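Local coordinates for protein aldose 1-epimerase (Caenorhabditis elegans, PDB 1LUR) that probably interconverts the alpha and beta anomers of aldose sugars, as expected of a galactose mutarotase (aldose 1-epimerase) homologue, at residues H157-D162 and V319-G324. Numbering follows the deposited sequence.
Sequences HHATCD and VSLRPG
Cys161 presses its sulfur onto the backbone of Leu321-Pro323, and the Leu321 side chain reaches past the sulfur toward Ala159. From CA of Leu321 the bond to CB is directed toward the 157-162 segment. Chi1 of 175° sets CG anti to the backbone N, and there Leu321 CG lies 4.0 Å from Cys161 SG. Beyond the branch, Leu321 CD2 reaches the end of strand 152-160, with Ala159 CB at 4.1 Å and the carbonyl O of Thr160 equally near. Leu167 and Tyr327 also touch this side chain. In the antiparallel beta-sandwich of the galactose mutarotase fold, strand 152-160 pairs with 327-337 in the nine-stranded sheet; the contact joins the exit of the first to the short strand 320-321, which pairs with 165-166, and to the loop after it that leads into 327-337. Cys161 holds SG between its backbone N and carbonyl carbon (chi1 70°), which lays the sulfur over the face of the Arg322-Pro323 peptide, Cys161 SG 3.2 Å from Pro323 N. Arg322 NH2 forms a salt bridge with Asp85. The Pro323 ring lies against the backbone of Asp162, Pro323 CG 3.4 Å from Asp162 O, while Pro323 CA directs a CA-H...O contact of 3.6 Å at Cys161 O.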
ATOM      1  N   HIS A 157      -8.695   7.679   1.166  1.00 26.07           N
ATOM      2  CA  HIS A 157      -7.703   8.329   2.003  1.00 25.02           C
ATOM      3  C   HIS A 157      -8.081   9.807   2.024  1.00 24.48           C
ATOM      4  O   HIS A 157      -8.105  10.455   0.989  1.00 24.95           O
ATOM      5  CB  HIS A 157      -6.305   8.139   1.397  1.00 25.10           C
ATOM      6  CG  HIS A 157      -5.745   6.764   1.586  1.00 24.81           C
ATOM      7  ND1 HIS A 157      -4.615   6.325   0.929  1.00 23.21           N
ATOM      8  CD2 HIS A 157      -6.136   5.744   2.387  1.00 23.56           C
ATOM      9  CE1 HIS A 157      -4.332   5.094   1.320  1.00 23.89           C
ATOM     10  NE2 HIS A 157      -5.239   4.719   2.205  1.00 26.51           N
ATOM     11  N   HIS A 158      -8.398  10.328   3.205  1.00 24.55           N
ATOM     12  CA  HIS A 158      -8.778  11.724   3.344  1.00 26.40           C
ATOM     13  C   HIS A 158      -8.004  12.381   4.481  1.00 25.83           C
ATOM     14  O   HIS A 158      -7.603  11.709   5.427  1.00 25.84           O
ATOM     15  CB  HIS A 158     -10.280  11.828   3.637  1.00 29.00           C
ATOM     16  CG  HIS A 158     -10.741  13.223   3.929  1.00 31.81           C
ATOM     17  ND1 HIS A 158     -10.910  14.176   2.945  1.00 32.95           N
ATOM     18  CD2 HIS A 158     -11.046  13.833   5.099  1.00 31.60           C
ATOM     19  CE1 HIS A 158     -11.300  15.311   3.497  1.00 33.18           C
ATOM     20  NE2 HIS A 158     -11.391  15.130   4.803  1.00 34.79           N
ATOM     21  N   ALA A 159      -7.804  13.691   4.390  1.00 26.64           N
ATOM     22  CA  ALA A 159      -7.079  14.403   5.435  1.00 26.34           C
ATOM     23  C   ALA A 159      -7.144  15.916   5.308  1.00 27.54           C
ATOM     24  O   ALA A 159      -7.374  16.458   4.228  1.00 27.58           O
ATOM     25  CB  ALA A 159      -5.612  13.955   5.462  1.00 26.89           C
ATOM     26  N   THR A 160      -6.935  16.581   6.441  1.00 27.86           N
ATOM     27  CA  THR A 160      -6.938  18.034   6.534  1.00 27.85           C
ATOM     28  C   THR A 160      -5.844  18.383   7.540  1.00 28.65           C
ATOM     29  O   THR A 160      -5.325  17.498   8.232  1.00 25.38           O
ATOM     30  CB  THR A 160      -8.289  18.577   7.040  1.00 29.28           C
ATOM     31  OG1 THR A 160      -8.615  17.965   8.291  1.00 29.67           O
ATOM     32  CG2 THR A 160      -9.387  18.279   6.038  1.00 30.20           C
ATOM     33  N   CYS A 161      -5.482  19.658   7.623  1.00 29.91           N
ATOM     34  CA  CYS A 161      -4.442  20.078   8.560  1.00 30.40           C
ATOM     35  C   CYS A 161      -4.662  21.502   9.059  1.00 31.98           C
ATOM     36  O   CYS A 161      -5.414  22.280   8.465  1.00 30.73           O
ATOM     37  CB  CYS A 161      -3.066  20.009   7.899  1.00 28.81           C
ATOM     38  SG  CYS A 161      -2.832  21.276   6.624  1.00 30.90           S
ATOM     39  N   ASP A 162      -3.990  21.830  10.156  1.00 32.07           N
ATOM     40  CA  ASP A 162      -4.078  23.153  10.760  1.00 33.31           C
ATOM     41  C   ASP A 162      -2.755  23.841  10.476  1.00 33.90           C
ATOM     42  O   ASP A 162      -2.668  25.065  10.440  1.00 34.33           O
ATOM     43  CB  ASP A 162      -4.279  23.044  12.272  1.00 33.55           C
ATOM     44  CG  ASP A 162      -5.631  22.475  12.640  1.00 34.20           C
ATOM     45  OD1 ASP A 162      -6.645  23.025  12.173  1.00 34.65           O
ATOM     46  OD2 ASP A 162      -5.683  21.486  13.400  1.00 35.40           O
ATOM     47  N   VAL A 319       3.672  16.844  -2.596  1.00 23.75           N
ATOM     48  CA  VAL A 319       2.793  16.167  -1.645  1.00 22.90           C
ATOM     49  C   VAL A 319       2.500  16.982  -0.391  1.00 23.19           C
ATOM     50  O   VAL A 319       2.177  16.438   0.660  1.00 22.04           O
ATOM     51  CB  VAL A 319       3.327  14.762  -1.230  1.00 23.72           C
ATOM     52  CG1 VAL A 319       3.385  13.849  -2.445  1.00 21.08           C
ATOM     53  CG2 VAL A 319       4.707  14.875  -0.576  1.00 24.06           C
ATOM     54  N   SER A 320       2.593  18.299  -0.499  1.00 25.06           N
ATOM     55  CA  SER A 320       2.318  19.132   0.657  1.00 25.78           C
ATOM     56  C   SER A 320       0.813  19.127   0.905  1.00 26.32           C
ATOM     57  O   SER A 320       0.023  18.903  -0.013  1.00 27.42           O
ATOM     58  CB  SER A 320       2.795  20.569   0.411  1.00 27.11           C
ATOM     59  OG  SER A 320       2.112  21.149  -0.685  1.00 32.25           O
ATOM     60  N   LEU A 321       0.431  19.340   2.157  1.00 25.70           N
ATOM     61  CA  LEU A 321      -0.967  19.383   2.573  1.00 26.30           C
ATOM     62  C   LEU A 321      -1.020  20.671   3.388  1.00 27.34           C
ATOM     63  O   LEU A 321      -0.394  20.763   4.446  1.00 26.49           O
ATOM     64  CB  LEU A 321      -1.322  18.186   3.454  1.00 24.92           C
ATOM     65  CG  LEU A 321      -2.736  18.221   4.041  1.00 26.07           C
ATOM     66  CD1 LEU A 321      -3.766  18.280   2.901  1.00 25.61           C
ATOM     67  CD2 LEU A 321      -2.968  16.991   4.905  1.00 26.17           C
ATOM     68  N   ARG A 322      -1.758  21.662   2.888  1.00 27.27           N
ATOM     69  CA  ARG A 322      -1.869  22.946   3.571  1.00 28.93           C
ATOM     70  C   ARG A 322      -3.277  23.261   4.076  1.00 31.45           C
ATOM     71  O   ARG A 322      -4.266  22.774   3.522  1.00 29.17           O
ATOM     72  CB  ARG A 322      -1.381  24.039   2.622  1.00 28.79           C
ATOM     73  CG  ARG A 322       0.031  23.764   2.119  1.00 28.35           C
ATOM     74  CD  ARG A 322       0.480  24.714   1.021  1.00 29.26           C
ATOM     75  NE  ARG A 322       1.809  24.348   0.530  1.00 29.62           N
ATOM     76  CZ  ARG A 322       2.947  24.577   1.183  1.00 28.71           C
ATOM     77  NH1 ARG A 322       2.937  25.189   2.360  1.00 27.58           N
ATOM     78  NH2 ARG A 322       4.097  24.158   0.672  1.00 27.99           N
ATOM     79  N   PRO A 323      -3.375  24.085   5.135  1.00 32.62           N
ATOM     80  CA  PRO A 323      -4.640  24.493   5.756  1.00 34.59           C
ATOM     81  C   PRO A 323      -5.686  24.888   4.727  1.00 35.64           C
ATOM     82  O   PRO A 323      -5.397  25.629   3.791  1.00 37.25           O
ATOM     83  CB  PRO A 323      -4.226  25.666   6.641  1.00 33.97           C
ATOM     84  CG  PRO A 323      -2.835  25.289   7.053  1.00 34.37           C
ATOM     85  CD  PRO A 323      -2.242  24.804   5.748  1.00 32.93           C
ATOM     86  N   GLY A 324      -6.902  24.387   4.900  1.00 37.81           N
ATOM     87  CA  GLY A 324      -7.960  24.714   3.966  1.00 38.65           C
ATOM     88  C   GLY A 324      -8.114  23.712   2.841  1.00 39.50           C
ATOM     89  O   GLY A 324      -9.198  23.597   2.264  1.00 40.35           O
TER